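Local coordinates for beta-galactosidase (Trichoderma reesei, PDB 3OG2), which probably hydrolyses terminal non-reducing beta-D-galactose residues from beta-D-galactosides, as a member of glycoside hydrolase family 35, at residues R39-S44 / P373-A378; L369-G374 / L576-S581; V665-E670 / L845-Q850; R725-L730 / S764-R769; I884-A889 / G957-A962. All coordinates share one frame; numbering follows the deposited sequence. Where two conformers were deposited one is given.

Interaction 1: R39-S44 / P373-A378; sequences RVVIFS and PGYITA
Arg39, Val41 and Ile376 join strand 38-47 of the TIM barrel, which runs parallel to strands 72-76 and 318-321, to the short, weakly bonded helical turn 374-377. The turn follows helix 357-370 in the chain and packs beside the strand. The contact is apolar apart from the tip of one arginine. Arg39 starts beside its own backbone N and is extended from CG to NE. Its CB meets Ile376 CD1 at 4.0 Å, its CD lies 3.9 Å from Ile376 CG2, and NE runs on to Thr377 CG2 at 3.8 Å. That methyl sits over one face of the guanidinium, the two side chains crossing at about a right angle. At the far end NH2 forms a salt bridge with Asp29 and NH1 a hydrogen bond with Ser32 OG, which fixes the group beside the turn. With an alanine here, Asp29 would probably lose a charged partner, and Ile376 CG2 and Thr377 CG2 the chain that covers them. Deeper in, Ile376 CD1 reaches over the strand backbone to Val40 C at 3.8 Å. The side chains of Ile376 and Val41 slide past each other in opposite directions. Val41 touches with one branch, CG2, which its torsion (chi1 174° for CG1) sets beside the backbone N. This methyl lies 3.5 Å from Ile376 CG1 and meets the edge of the Tyr375 ring at CD2, 3.8 Å away.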
# COMPACT_ATOMS: atom_id res chain seq x y z
N ARG A 39 -27.50 6.69 1.99
CA ARG A 39 -26.73 6.31 0.79
C ARG A 39 -25.34 6.93 0.85
O ARG A 39 -25.22 8.11 1.26
CB ARG A 39 -27.39 6.85 -0.48
CG ARG A 39 -28.65 6.08 -0.89
CD ARG A 39 -28.98 6.54 -2.31
NE ARG A 39 -30.19 5.85 -2.79
CZ ARG A 39 -30.23 4.62 -3.28
NH1 ARG A 39 -29.10 3.87 -3.33
NH2 ARG A 39 -31.41 4.15 -3.69
N VAL A 40 -24.34 6.21 0.40
CA VAL A 40 -22.96 6.74 0.44
C VAL A 40 -22.22 6.24 -0.79
O VAL A 40 -22.50 5.15 -1.29
CB VAL A 40 -22.29 6.35 1.76
CG1 VAL A 40 -22.27 4.82 1.97
CG2 VAL A 40 -20.86 6.90 1.87
N VAL A 41 -21.28 7.04 -1.28
CA VAL A 41 -20.28 6.58 -2.21
C VAL A 41 -19.13 6.09 -1.34
O VAL A 41 -18.53 6.92 -0.61
CB VAL A 41 -19.81 7.68 -3.18
CG1 VAL A 41 -18.62 7.17 -4.03
CG2 VAL A 41 -20.93 8.17 -4.05
N ILE A 42 -18.83 4.80 -1.35
CA ILE A 42 -17.66 4.29 -0.61
C ILE A 42 -16.42 4.58 -1.46
O ILE A 42 -16.29 4.10 -2.60
CB ILE A 42 -17.81 2.79 -0.34
CG1 ILE A 42 -18.98 2.51 0.61
CG2 ILE A 42 -16.48 2.21 0.16
CD1 ILE A 42 -18.77 3.13 1.99
N PHE A 43 -15.54 5.38 -0.92
CA PHE A 43 -14.28 5.75 -1.60
C PHE A 43 -13.22 5.34 -0.59
O PHE A 43 -13.15 5.93 0.49
CB PHE A 43 -14.27 7.23 -1.96
CG PHE A 43 -13.37 7.56 -3.17
CD1 PHE A 43 -12.43 6.69 -3.73
CD2 PHE A 43 -13.49 8.83 -3.73
CE1 PHE A 43 -11.63 7.06 -4.82
CE2 PHE A 43 -12.69 9.18 -4.82
CZ PHE A 43 -11.76 8.33 -5.37
N SER A 44 -12.45 4.33 -0.93
CA SER A 44 -11.59 3.58 -0.01
C SER A 44 -10.16 3.55 -0.47
O SER A 44 -9.93 3.59 -1.69
CB SER A 44 -12.17 2.15 0.03
OG SER A 44 -11.38 1.32 0.89
N PRO A 373 -24.41 13.71 -3.64
CA PRO A 373 -25.27 12.50 -3.57
C PRO A 373 -26.06 12.27 -4.84
O PRO A 373 -26.44 11.12 -5.09
CB PRO A 373 -26.22 12.81 -2.43
CG PRO A 373 -26.12 14.28 -2.21
CD PRO A 373 -24.76 14.71 -2.63
N GLY A 374 -26.29 13.26 -5.68
CA GLY A 374 -27.02 13.04 -6.89
C GLY A 374 -26.25 12.17 -7.84
O GLY A 374 -26.84 11.54 -8.74
N TYR A 375 -24.95 12.06 -7.66
CA TYR A 375 -24.17 11.12 -8.49
C TYR A 375 -24.65 9.68 -8.31
O TYR A 375 -24.64 8.86 -9.23
CB TYR A 375 -22.69 11.27 -8.12
CG TYR A 375 -21.80 10.12 -8.59
CD1 TYR A 375 -21.34 10.05 -9.89
CD2 TYR A 375 -21.43 9.11 -7.70
CE1 TYR A 375 -20.53 9.02 -10.33
CE2 TYR A 375 -20.62 8.07 -8.10
CZ TYR A 375 -20.17 8.02 -9.43
OH TYR A 375 -19.36 7.03 -9.88
N ILE A 376 -25.09 9.32 -7.11
CA ILE A 376 -25.44 7.95 -6.82
C ILE A 376 -26.65 7.52 -7.59
O ILE A 376 -26.72 6.36 -8.02
CB ILE A 376 -25.70 7.77 -5.32
CG1 ILE A 376 -24.42 8.03 -4.53
CG2 ILE A 376 -26.24 6.36 -5.10
CD1 ILE A 376 -24.61 8.12 -3.03
N THR A 377 -27.62 8.45 -7.75
CA THR A 377 -28.86 7.89 -8.36
C THR A 377 -28.99 8.32 -9.81
O THR A 377 -29.98 7.92 -10.42
CB THR A 377 -30.05 8.30 -7.51
OG1 THR A 377 -29.93 9.73 -7.36
CG2 THR A 377 -30.05 7.63 -6.13
N ALA A 378 -28.02 9.04 -10.34
CA ALA A 378 -27.97 9.34 -11.79
C ALA A 378 -27.71 8.03 -12.50
O ALA A 378 -27.01 7.14 -11.99
CB ALA A 378 -26.92 10.38 -12.10

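Interaction 2: L369-G374 / L576-S581; sequences LKVSPG and LMNPDS
The C-terminal end of helix 357-370, at Lys370 and Val371, is met by the loop 576-581, which comes from the third domain of the enzyme. Asn578 N donates to Lys370 O at 2.8 Å, nearly straight (166°), and Met577 CA adds a CA-H...O contact to the same oxygen. The Asn578 side chain crosses Val371 at about a right angle: ND2 gives a weak bond to Val371 O (3.2 Å), which also accepts from Trp474 NE1, while OD1 lies 3.4 Å from Pro373 CD. Replacing this asparagine by an alanine would probably cost Val371 O its weak second bond and open a gap beside Pro373. Met577 bends at chi2 and chi3 to bring CE to 3.2 Å from Leu369 O. Lys370 folds at chi3 so that CE rests 3.9 Å from Pro579 CG, and NZ donates to a water that in turn donates to Leu576 O. Supplying outside donors in this way suits the end of an alpha-helix, whose last carbonyls find no further N-H within the helix.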
# COMPACT_ATOMS: atom_id res chain seq x y z
N LEU A 369 -16.85 13.88 -4.56
CA LEU A 369 -17.90 12.84 -4.50
C LEU A 369 -18.67 12.92 -3.19
O LEU A 369 -19.89 12.69 -3.19
CB LEU A 369 -17.30 11.45 -4.69
CG LEU A 369 -16.92 11.11 -6.15
CD1 LEU A 369 -16.22 9.79 -6.22
CD2 LEU A 369 -18.20 11.09 -7.03
N LYS A 370 -18.01 13.28 -2.08
CA LYS A 370 -18.74 13.21 -0.80
C LYS A 370 -19.76 14.33 -0.63
O LYS A 370 -20.55 14.27 0.31
CB LYS A 370 -17.76 13.11 0.34
CG LYS A 370 -16.96 14.39 0.59
CD LYS A 370 -15.93 14.14 1.73
CE LYS A 370 -16.63 13.84 3.02
NZ LYS A 370 -15.72 13.84 4.22
N VAL A 371 -19.78 15.33 -1.53
CA VAL A 371 -20.83 16.36 -1.44
C VAL A 371 -21.80 16.24 -2.61
O VAL A 371 -22.60 17.16 -2.82
CB VAL A 371 -20.22 17.78 -1.31
CG1 VAL A 371 -19.40 17.90 -0.03
CG2 VAL A 371 -19.36 18.16 -2.54
N SER A 372 -21.80 15.10 -3.31
CA SER A 372 -22.55 14.97 -4.56
C SER A 372 -23.45 13.75 -4.57
O SER A 372 -23.29 12.85 -5.38
CB SER A 372 -21.55 14.92 -5.74
OG SER A 372 -20.76 16.09 -5.77
N PRO A 373 -24.41 13.71 -3.64
CA PRO A 373 -25.27 12.50 -3.57
C PRO A 373 -26.06 12.27 -4.84
O PRO A 373 -26.44 11.12 -5.09
CB PRO A 373 -26.22 12.81 -2.43
CG PRO A 373 -26.12 14.28 -2.21
CD PRO A 373 -24.76 14.71 -2.63
N GLY A 374 -26.29 13.26 -5.68
CA GLY A 374 -27.02 13.04 -6.89
C GLY A 374 -26.25 12.17 -7.84
O GLY A 374 -26.84 11.54 -8.74
N LEU A 576 -22.13 10.78 6.43
CA LEU A 576 -21.02 10.46 5.54
C LEU A 576 -20.98 11.36 4.31
O LEU A 576 -19.88 11.75 3.88
CB LEU A 576 -21.15 9.00 5.02
CG LEU A 576 -20.89 7.94 6.10
CD1 LEU A 576 -21.35 6.57 5.67
CD2 LEU A 576 -19.40 7.97 6.41
N MET A 577 -22.16 11.71 3.76
CA MET A 577 -22.24 12.58 2.60
C MET A 577 -22.66 13.97 3.09
O MET A 577 -23.49 14.09 4.01
CB MET A 577 -23.29 12.09 1.60
CG MET A 577 -23.04 10.67 1.11
SD MET A 577 -21.55 10.44 0.13
CE MET A 577 -22.14 11.24 -1.39
N ASN A 578 -22.12 15.02 2.49
CA ASN A 578 -22.45 16.40 2.96
C ASN A 578 -22.29 16.57 4.47
O ASN A 578 -23.16 17.18 5.14
CB ASN A 578 -23.86 16.82 2.54
CG ASN A 578 -23.95 16.77 1.02
OD1 ASN A 578 -24.72 15.97 0.51
ND2 ASN A 578 -23.21 17.58 0.30
N PRO A 579 -21.19 16.14 5.06
CA PRO A 579 -21.06 16.29 6.52
C PRO A 579 -20.83 17.74 6.92
O PRO A 579 -20.32 18.59 6.15
CB PRO A 579 -19.75 15.55 6.82
CG PRO A 579 -18.94 15.75 5.54
CD PRO A 579 -19.98 15.55 4.47
N ASP A 580 -21.15 18.07 8.16
CA ASP A 580 -20.75 19.37 8.70
C ASP A 580 -19.24 19.44 8.66
O ASP A 580 -18.53 18.45 8.94
CB ASP A 580 -21.23 19.48 10.15
CG ASP A 580 -22.73 19.59 10.28
OD1 ASP A 580 -23.43 19.72 9.27
OD2 ASP A 580 -23.18 19.52 11.45
N SER A 581 -18.71 20.58 8.28
CA SER A 581 -17.28 20.69 8.03
C SER A 581 -16.77 22.13 8.27
O SER A 581 -17.59 23.01 8.54
CB SER A 581 -16.99 20.30 6.57
OG SER A 581 -17.48 21.32 5.70
O HOH W 1 -17.72 12.31 5.70

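Interaction 3: V665-E670 / L845-Q850; sequences VDSLPE and LFFERQ
A single carboxylate oxygen, Glu670 OE2, takes both terminal nitrogens of Arg849 in an end-on salt bridge, NH1 at 3.0 Å and NH2 at 2.9 Å. It lies in the guanidinium plane, whereas the carboxylate itself is turned by 80°: NH1 comes in nearly along the C-O axis and NH2 from above the carboxylate plane. The same oxygen also accepts from a water, which donates to Ser667 O and accepts from Phe846 N. Glu670 gets there by a bend at chi2 (85°). One residue further along helix 846-850, Phe847 N donates to Ser667 OG at 3.0 Å, and this hydroxyl also sits at the edge of the Phe847 ring, 3.2 Å from CD2. The Phe846 ring is held between Pro669 CG, 3.6 Å from its centroid in a CH-pi contact, and Gln850 CG on the opposite face. Asp666 OD1 accepts from Leu668 N in an Asx turn at the end of strand 663-666, while its OD2 forms a salt bridge with Arg672. Arg849 NH2 also bridges to the terminal carboxylate of Tyr1003, which shares the arginine's charge. Two arginine N-H groups and a water, all donating to OE2 of buried Glu670, probably favour its ionised form.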
# COMPACT_ATOMS: atom_id res chain seq x y z
N VAL A 665 31.23 -9.65 13.53
CA VAL A 665 31.30 -11.07 13.89
C VAL A 665 31.27 -11.88 12.59
O VAL A 665 30.53 -11.55 11.67
CB VAL A 665 30.22 -11.45 14.90
CG1 VAL A 665 28.81 -11.33 14.35
CG2 VAL A 665 30.43 -12.90 15.39
N ASP A 666 32.09 -12.94 12.52
CA ASP A 666 31.98 -13.87 11.38
C ASP A 666 30.64 -14.56 11.42
O ASP A 666 30.29 -15.15 12.45
CB ASP A 666 33.11 -14.87 11.52
CG ASP A 666 33.22 -15.82 10.33
OD1 ASP A 666 32.42 -15.82 9.37
OD2 ASP A 666 34.21 -16.58 10.35
N SER A 667 29.91 -14.46 10.32
CA SER A 667 28.64 -15.15 10.29
C SER A 667 28.65 -16.34 9.34
O SER A 667 27.59 -16.81 8.92
CB SER A 667 27.51 -14.18 9.91
OG SER A 667 26.22 -14.83 10.05
N LEU A 668 29.84 -16.88 9.06
CA LEU A 668 29.93 -18.20 8.44
C LEU A 668 30.96 -19.05 9.19
O LEU A 668 31.93 -19.60 8.62
CB LEU A 668 30.23 -18.03 6.96
CG LEU A 668 29.94 -19.26 6.10
CD1 LEU A 668 28.45 -19.62 6.05
CD2 LEU A 668 30.51 -19.00 4.67
N PRO A 669 30.78 -19.24 10.50
CA PRO A 669 31.72 -20.09 11.25
C PRO A 669 31.63 -21.56 10.81
O PRO A 669 32.52 -22.34 11.10
CB PRO A 669 31.21 -19.97 12.68
CG PRO A 669 29.74 -19.67 12.56
CD PRO A 669 29.70 -18.72 11.39
N GLU A 670 30.56 -21.90 10.09
CA GLU A 670 30.32 -23.27 9.64
C GLU A 670 31.50 -23.79 8.84
O GLU A 670 31.73 -25.01 8.82
CB GLU A 670 29.12 -23.30 8.68
CG GLU A 670 27.80 -23.05 9.40
CD GLU A 670 27.39 -21.62 9.60
OE1 GLU A 670 28.20 -20.69 9.41
OE2 GLU A 670 26.20 -21.36 9.96
N LEU A 845 20.94 -17.40 8.82
CA LEU A 845 22.36 -17.14 8.95
C LEU A 845 22.79 -17.17 10.43
O LEU A 845 21.99 -16.89 11.32
CB LEU A 845 22.67 -15.74 8.39
CG LEU A 845 22.60 -15.64 6.85
CD1 LEU A 845 22.67 -14.19 6.41
CD2 LEU A 845 23.68 -16.47 6.17
N PHE A 846 24.05 -17.55 10.67
CA PHE A 846 24.52 -17.73 12.03
C PHE A 846 24.19 -16.56 12.92
O PHE A 846 23.69 -16.74 14.04
CB PHE A 846 26.04 -17.96 12.01
CG PHE A 846 26.71 -17.89 13.36
CD1 PHE A 846 26.65 -19.02 14.18
CD2 PHE A 846 27.37 -16.74 13.77
CE1 PHE A 846 27.26 -18.94 15.43
CE2 PHE A 846 27.99 -16.67 15.01
CZ PHE A 846 27.92 -17.80 15.83
N PHE A 847 24.44 -15.32 12.47
CA PHE A 847 24.18 -14.20 13.42
C PHE A 847 22.70 -14.12 13.80
O PHE A 847 22.37 -13.74 14.95
CB PHE A 847 24.67 -12.85 12.88
CG PHE A 847 23.79 -12.27 11.77
CD1 PHE A 847 22.83 -11.33 12.10
CD2 PHE A 847 23.92 -12.65 10.45
CE1 PHE A 847 21.98 -10.74 11.16
CE2 PHE A 847 23.09 -12.07 9.47
CZ PHE A 847 22.12 -11.14 9.83
N GLU A 848 21.79 -14.44 12.86
CA GLU A 848 20.34 -14.42 13.16
C GLU A 848 19.98 -15.53 14.14
O GLU A 848 19.21 -15.31 15.08
CB GLU A 848 19.55 -14.61 11.83
CG GLU A 848 19.83 -13.52 10.80
CD GLU A 848 19.06 -13.76 9.51
OE1 GLU A 848 19.41 -14.70 8.72
OE2 GLU A 848 18.10 -12.97 9.28
N ARG A 849 20.55 -16.74 13.90
CA ARG A 849 20.22 -17.85 14.77
C ARG A 849 20.62 -17.53 16.20
O ARG A 849 19.92 -17.94 17.14
CB ARG A 849 20.95 -19.13 14.34
CG ARG A 849 20.57 -19.54 12.89
CD ARG A 849 21.09 -20.93 12.57
NE ARG A 849 22.50 -21.21 12.85
CZ ARG A 849 23.49 -21.29 11.98
NH1 ARG A 849 23.35 -21.03 10.69
NH2 ARG A 849 24.70 -21.63 12.41
N GLN A 850 21.72 -16.81 16.40
CA GLN A 850 22.19 -16.52 17.76
C GLN A 850 21.42 -15.35 18.36
O GLN A 850 21.54 -15.11 19.57
CB GLN A 850 23.67 -16.11 17.74
CG GLN A 850 24.57 -17.19 17.08
CD GLN A 850 24.89 -18.20 18.19
OE1 GLN A 850 25.51 -17.88 19.22
NE2 GLN A 850 24.43 -19.40 18.03
O HOH W 2 25.63 -18.83 8.76

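Interaction 4: R725-L730 / S764-R769; sequences RQQLFL and SYTLDR
Arg725 and Asp768 close the end of an antiparallel ladder with a side-on, two-nitrogen salt bridge: NE to OD1 at 3.0 Å and NH2 to OD2 at 2.8 Å. Both oxygens lie near the guanidinium plane but are approached from above the carboxylate plane, the two groups being 70° apart. Arg725 leaves the backbone with CG opposite N (chi1 -178°), 3.6 Å from Thr766 CG2, and a bend at chi3 then turns NE toward Asp768. In the non-hydrogen-bonded pair Gln727-Thr766, Gln727 bends at chi2 (-58°) so that it runs alongside Thr766, and NE2 donates to OG1 at 2.9 Å, close to the amide plane. One water links Gln727 NE2 to Tyr765 O; another donates to Gln727 OE1 and bonds to Thr766 OG1. On the opposite face of the ladder Leu728 CB meets Leu767 CD1 at 4.1 Å, and Leu728 CD2 lies at the edge of the Tyr765 ring. The backbones pair through Gln726 with Leu767 and Leu728 with Tyr765, two bonds each. Strand 726-733 has strand 803-811 on its other side, and the face of Leu728 and Leu767 packs on strands 713-720, 747-752 and 775-782 of a second antiparallel sheet, giving a beta-sandwich.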
# COMPACT_ATOMS: atom_id res chain seq x y z
N ARG A 725 39.69 -36.26 -7.58
CA ARG A 725 38.86 -35.25 -8.19
C ARG A 725 37.44 -35.79 -8.31
O ARG A 725 37.28 -36.94 -8.76
CB ARG A 725 39.40 -34.92 -9.60
CG ARG A 725 38.58 -33.82 -10.27
CD ARG A 725 39.25 -33.34 -11.55
NE ARG A 725 40.41 -32.46 -11.25
CZ ARG A 725 41.14 -31.88 -12.20
NH1 ARG A 725 40.85 -32.09 -13.48
NH2 ARG A 725 42.16 -31.09 -11.81
N GLN A 726 36.44 -34.98 -7.91
CA GLN A 726 35.04 -35.36 -8.00
C GLN A 726 34.30 -34.21 -8.68
O GLN A 726 34.80 -33.09 -8.64
CB GLN A 726 34.51 -35.70 -6.61
CG GLN A 726 35.28 -36.95 -6.12
CD GLN A 726 34.70 -37.62 -4.93
OE1 GLN A 726 35.05 -38.75 -4.60
NE2 GLN A 726 33.75 -36.96 -4.25
N GLN A 727 33.15 -34.56 -9.24
CA GLN A 727 32.37 -33.57 -9.94
C GLN A 727 31.05 -33.44 -9.17
O GLN A 727 30.38 -34.43 -8.91
CB GLN A 727 32.11 -34.01 -11.38
CG GLN A 727 33.41 -34.17 -12.20
CD GLN A 727 34.30 -32.96 -12.33
OE1 GLN A 727 35.53 -33.15 -12.52
NE2 GLN A 727 33.75 -31.75 -12.23
N LEU A 728 30.71 -32.20 -8.85
CA LEU A 728 29.47 -31.93 -8.14
C LEU A 728 28.50 -31.13 -9.02
O LEU A 728 28.86 -30.10 -9.60
CB LEU A 728 29.81 -31.06 -6.91
CG LEU A 728 28.60 -30.56 -6.13
CD1 LEU A 728 27.89 -31.75 -5.49
CD2 LEU A 728 29.12 -29.55 -5.09
N PHE A 729 27.28 -31.59 -9.11
CA PHE A 729 26.18 -30.92 -9.78
C PHE A 729 25.27 -30.51 -8.66
O PHE A 729 24.94 -31.37 -7.81
CB PHE A 729 25.44 -31.89 -10.74
CG PHE A 729 24.08 -31.35 -11.12
CD1 PHE A 729 24.00 -30.23 -11.93
CD2 PHE A 729 22.93 -31.98 -10.67
CE1 PHE A 729 22.77 -29.74 -12.29
CE2 PHE A 729 21.68 -31.50 -11.03
CZ PHE A 729 21.61 -30.39 -11.86
N LEU A 730 24.88 -29.26 -8.61
CA LEU A 730 23.99 -28.78 -7.58
C LEU A 730 22.91 -27.87 -8.13
O LEU A 730 23.19 -26.85 -8.74
CB LEU A 730 24.86 -28.03 -6.60
CG LEU A 730 24.38 -27.72 -5.24
CD1 LEU A 730 24.01 -28.94 -4.38
CD2 LEU A 730 25.49 -26.92 -4.55
N SER A 764 27.60 -26.49 -11.70
CA SER A 764 28.52 -27.60 -11.74
C SER A 764 29.89 -27.16 -11.24
O SER A 764 30.42 -26.16 -11.72
CB SER A 764 28.60 -28.08 -13.20
OG SER A 764 27.32 -28.68 -13.54
N TYR A 765 30.44 -27.90 -10.31
CA TYR A 765 31.70 -27.54 -9.70
C TYR A 765 32.61 -28.76 -9.68
O TYR A 765 32.17 -29.90 -9.57
CB TYR A 765 31.44 -27.07 -8.26
CG TYR A 765 30.55 -25.86 -8.07
CD1 TYR A 765 30.94 -24.58 -8.52
CD2 TYR A 765 29.31 -25.91 -7.44
CE1 TYR A 765 30.15 -23.44 -8.36
CE2 TYR A 765 28.49 -24.78 -7.27
CZ TYR A 765 28.92 -23.55 -7.73
OH TYR A 765 28.09 -22.44 -7.56
N THR A 766 33.92 -28.54 -9.77
CA THR A 766 34.88 -29.60 -9.57
C THR A 766 35.40 -29.52 -8.14
O THR A 766 35.76 -28.42 -7.67
CB THR A 766 36.06 -29.44 -10.54
OG1 THR A 766 35.53 -29.51 -11.88
CG2 THR A 766 37.10 -30.52 -10.38
N LEU A 767 35.43 -30.67 -7.48
CA LEU A 767 35.99 -30.75 -6.13
C LEU A 767 37.32 -31.49 -6.31
O LEU A 767 37.35 -32.71 -6.44
CB LEU A 767 35.07 -31.44 -5.13
CG LEU A 767 33.61 -30.93 -5.12
CD1 LEU A 767 32.79 -31.79 -4.13
CD2 LEU A 767 33.52 -29.44 -4.80
N ASP A 768 38.41 -30.72 -6.34
CA ASP A 768 39.70 -31.31 -6.66
C ASP A 768 40.62 -31.45 -5.47
O ASP A 768 40.37 -30.82 -4.41
CB ASP A 768 40.38 -30.36 -7.67
CG ASP A 768 41.47 -31.06 -8.46
OD1 ASP A 768 41.60 -32.30 -8.52
OD2 ASP A 768 42.25 -30.30 -9.08
N ARG A 769 41.69 -32.24 -5.62
CA ARG A 769 42.76 -32.32 -4.65
C ARG A 769 42.25 -32.91 -3.34
O ARG A 769 42.68 -32.52 -2.24
CB ARG A 769 43.43 -30.97 -4.44
CG ARG A 769 44.05 -30.50 -5.77
CD ARG A 769 44.76 -29.16 -5.64
NE ARG A 769 43.80 -28.05 -5.48
CZ ARG A 769 43.67 -27.41 -4.33
NH1 ARG A 769 44.40 -27.74 -3.28
NH2 ARG A 769 42.81 -26.43 -4.23
O HOH W 3 30.93 -30.85 -12.39
O HOH W 4 37.38 -30.97 -13.91

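Interaction 5: I884-A889 / G957-A962; sequences IAFYAA and GVALWA
Ile884 and Trp961 face each other as a non-hydrogen-bonded pair in the antiparallel sheet of an all-beta domain, where strands 883-894 and 953-962 are neighbours. The two side chains run the same way from the sheet, and Ile884 lies over one face of the indole: CG1 is 3.8 Å from Trp961 CG, and CD1 makes a CH-pi contact 4.1 Å from the centroid of the five-membered ring. On the same side, Phe886 CG points opposite its backbone N (chi1 175°), which swings the ring across to Gly957, with CZ 3.7 Å from CA. The ring occupies the place where a beta-carbon of Gly957 would lie. On the other side Tyr887 presents its ring edge: CD1 is 3.4 Å from Val958 O, and CE1 is 3.9 Å from Leu960 CB. Four backbone hydrogen bonds, two in the pair Ala885-Leu960 and two in Tyr887-Val958, hold this register. Further out, strand 663-666 flanks 884-889 and strand 917-923 flanks 957-962, so the pair is interior to the sheet. Phe847 stacks on Phe886, and Leu845 touches Ile884. The indole is fixed from a different sheet: Trp961 NE1 is hydrogen-bonded to Ser741 OG on strand 740-744.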
# COMPACT_ATOMS: atom_id res chain seq x y z
N ILE A 884 30.60 -14.40 4.90
CA ILE A 884 29.46 -13.63 5.42
C ILE A 884 29.88 -13.07 6.77
O ILE A 884 30.30 -13.83 7.68
CB ILE A 884 28.17 -14.48 5.58
CG1 ILE A 884 27.85 -15.26 4.31
CG2 ILE A 884 27.02 -13.55 6.01
CD1 ILE A 884 26.61 -16.11 4.37
N ALA A 885 29.78 -11.75 6.92
CA ALA A 885 30.08 -11.11 8.19
C ALA A 885 28.89 -10.31 8.66
O ALA A 885 28.09 -9.89 7.84
CB ALA A 885 31.21 -10.11 8.03
N PHE A 886 28.75 -10.13 9.95
CA PHE A 886 27.67 -9.28 10.44
C PHE A 886 28.29 -8.14 11.25
O PHE A 886 29.20 -8.38 12.05
CB PHE A 886 26.71 -10.12 11.31
CG PHE A 886 25.64 -9.25 11.94
CD1 PHE A 886 24.69 -8.61 11.16
CD2 PHE A 886 25.58 -9.10 13.32
CE1 PHE A 886 23.70 -7.83 11.75
CE2 PHE A 886 24.61 -8.29 13.91
CZ PHE A 886 23.64 -7.64 13.12
N TYR A 887 27.77 -6.96 11.03
CA TYR A 887 28.24 -5.73 11.63
C TYR A 887 27.15 -5.09 12.47
O TYR A 887 26.02 -4.97 12.01
CB TYR A 887 28.67 -4.76 10.55
CG TYR A 887 29.80 -5.28 9.67
CD1 TYR A 887 29.56 -5.96 8.49
CD2 TYR A 887 31.12 -5.06 10.08
CE1 TYR A 887 30.62 -6.42 7.73
CE2 TYR A 887 32.18 -5.51 9.31
CZ TYR A 887 31.93 -6.18 8.12
OH TYR A 887 32.94 -6.66 7.33
N ALA A 888 27.49 -4.64 13.67
CA ALA A 888 26.51 -4.01 14.53
C ALA A 888 27.08 -2.70 15.09
O ALA A 888 28.27 -2.61 15.39
CB ALA A 888 26.08 -4.88 15.71
N ALA A 889 26.19 -1.71 15.28
CA ALA A 889 26.66 -0.44 15.87
C ALA A 889 25.52 0.21 16.61
O ALA A 889 24.35 0.06 16.20
CB ALA A 889 27.23 0.50 14.82
N GLY A 957 22.22 -3.02 12.27
CA GLY A 957 22.95 -4.20 11.87
C GLY A 957 23.05 -4.26 10.38
O GLY A 957 22.08 -3.95 9.66
N VAL A 958 24.20 -4.69 9.87
CA VAL A 958 24.37 -4.92 8.46
C VAL A 958 25.07 -6.28 8.29
O VAL A 958 26.20 -6.47 8.73
CB VAL A 958 25.22 -3.82 7.81
CG1 VAL A 958 25.44 -4.10 6.32
CG2 VAL A 958 24.60 -2.46 8.02
N ALA A 959 24.38 -7.22 7.61
CA ALA A 959 25.01 -8.47 7.20
C ALA A 959 25.60 -8.22 5.82
O ALA A 959 24.97 -7.59 5.02
CB ALA A 959 24.01 -9.64 7.17
N LEU A 960 26.80 -8.76 5.62
CA LEU A 960 27.50 -8.61 4.34
C LEU A 960 27.88 -10.00 3.86
O LEU A 960 28.70 -10.66 4.51
CB LEU A 960 28.75 -7.73 4.56
CG LEU A 960 29.70 -7.63 3.37
CD1 LEU A 960 28.98 -6.94 2.24
CD2 LEU A 960 30.97 -6.90 3.79
N TRP A 961 27.32 -10.41 2.74
CA TRP A 961 27.59 -11.69 2.11
C TRP A 961 28.34 -11.36 0.82
O TRP A 961 27.71 -10.90 -0.15
CB TRP A 961 26.28 -12.46 1.91
CG TRP A 961 26.35 -13.74 1.13
CD1 TRP A 961 27.41 -14.45 0.59
CD2 TRP A 961 25.21 -14.55 0.76
NE1 TRP A 961 26.99 -15.59 -0.06
CE2 TRP A 961 25.64 -15.66 0.03
CE3 TRP A 961 23.84 -14.36 1.02
CZ2 TRP A 961 24.75 -16.64 -0.47
CZ3 TRP A 961 22.96 -15.31 0.53
CH2 TRP A 961 23.41 -16.43 -0.20
N ALA A 962 29.64 -11.65 0.85
CA ALA A 962 30.50 -11.44 -0.33
C ALA A 962 30.40 -12.70 -1.19
O ALA A 962 30.69 -13.82 -0.69
CB ALA A 962 31.91 -11.22 0.10

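Overall arrangement
The five contacts form two groups on opposite sides of the chain's centre. Interactions 1 and 2, with centres 9 Å apart, touch and share Pro373 and Gly374, so the chain leaving the TIM barrel is met first by the loop 576-581 and then by strand 38-47. Interactions 3, 4 and 5 come later in sequence; the centres of interactions 1 and 3 are 57 Å apart. Interactions 3 and 5, with centres 10 Å apart, build one sheet, where strand 663-666 lies beside strand 883-894, and the helix next to it. Interaction 4, nested within the loop closed by interaction 3, pairs strands in a separate sheet. Interaction 2 joins the barrel to a loop of domain 3.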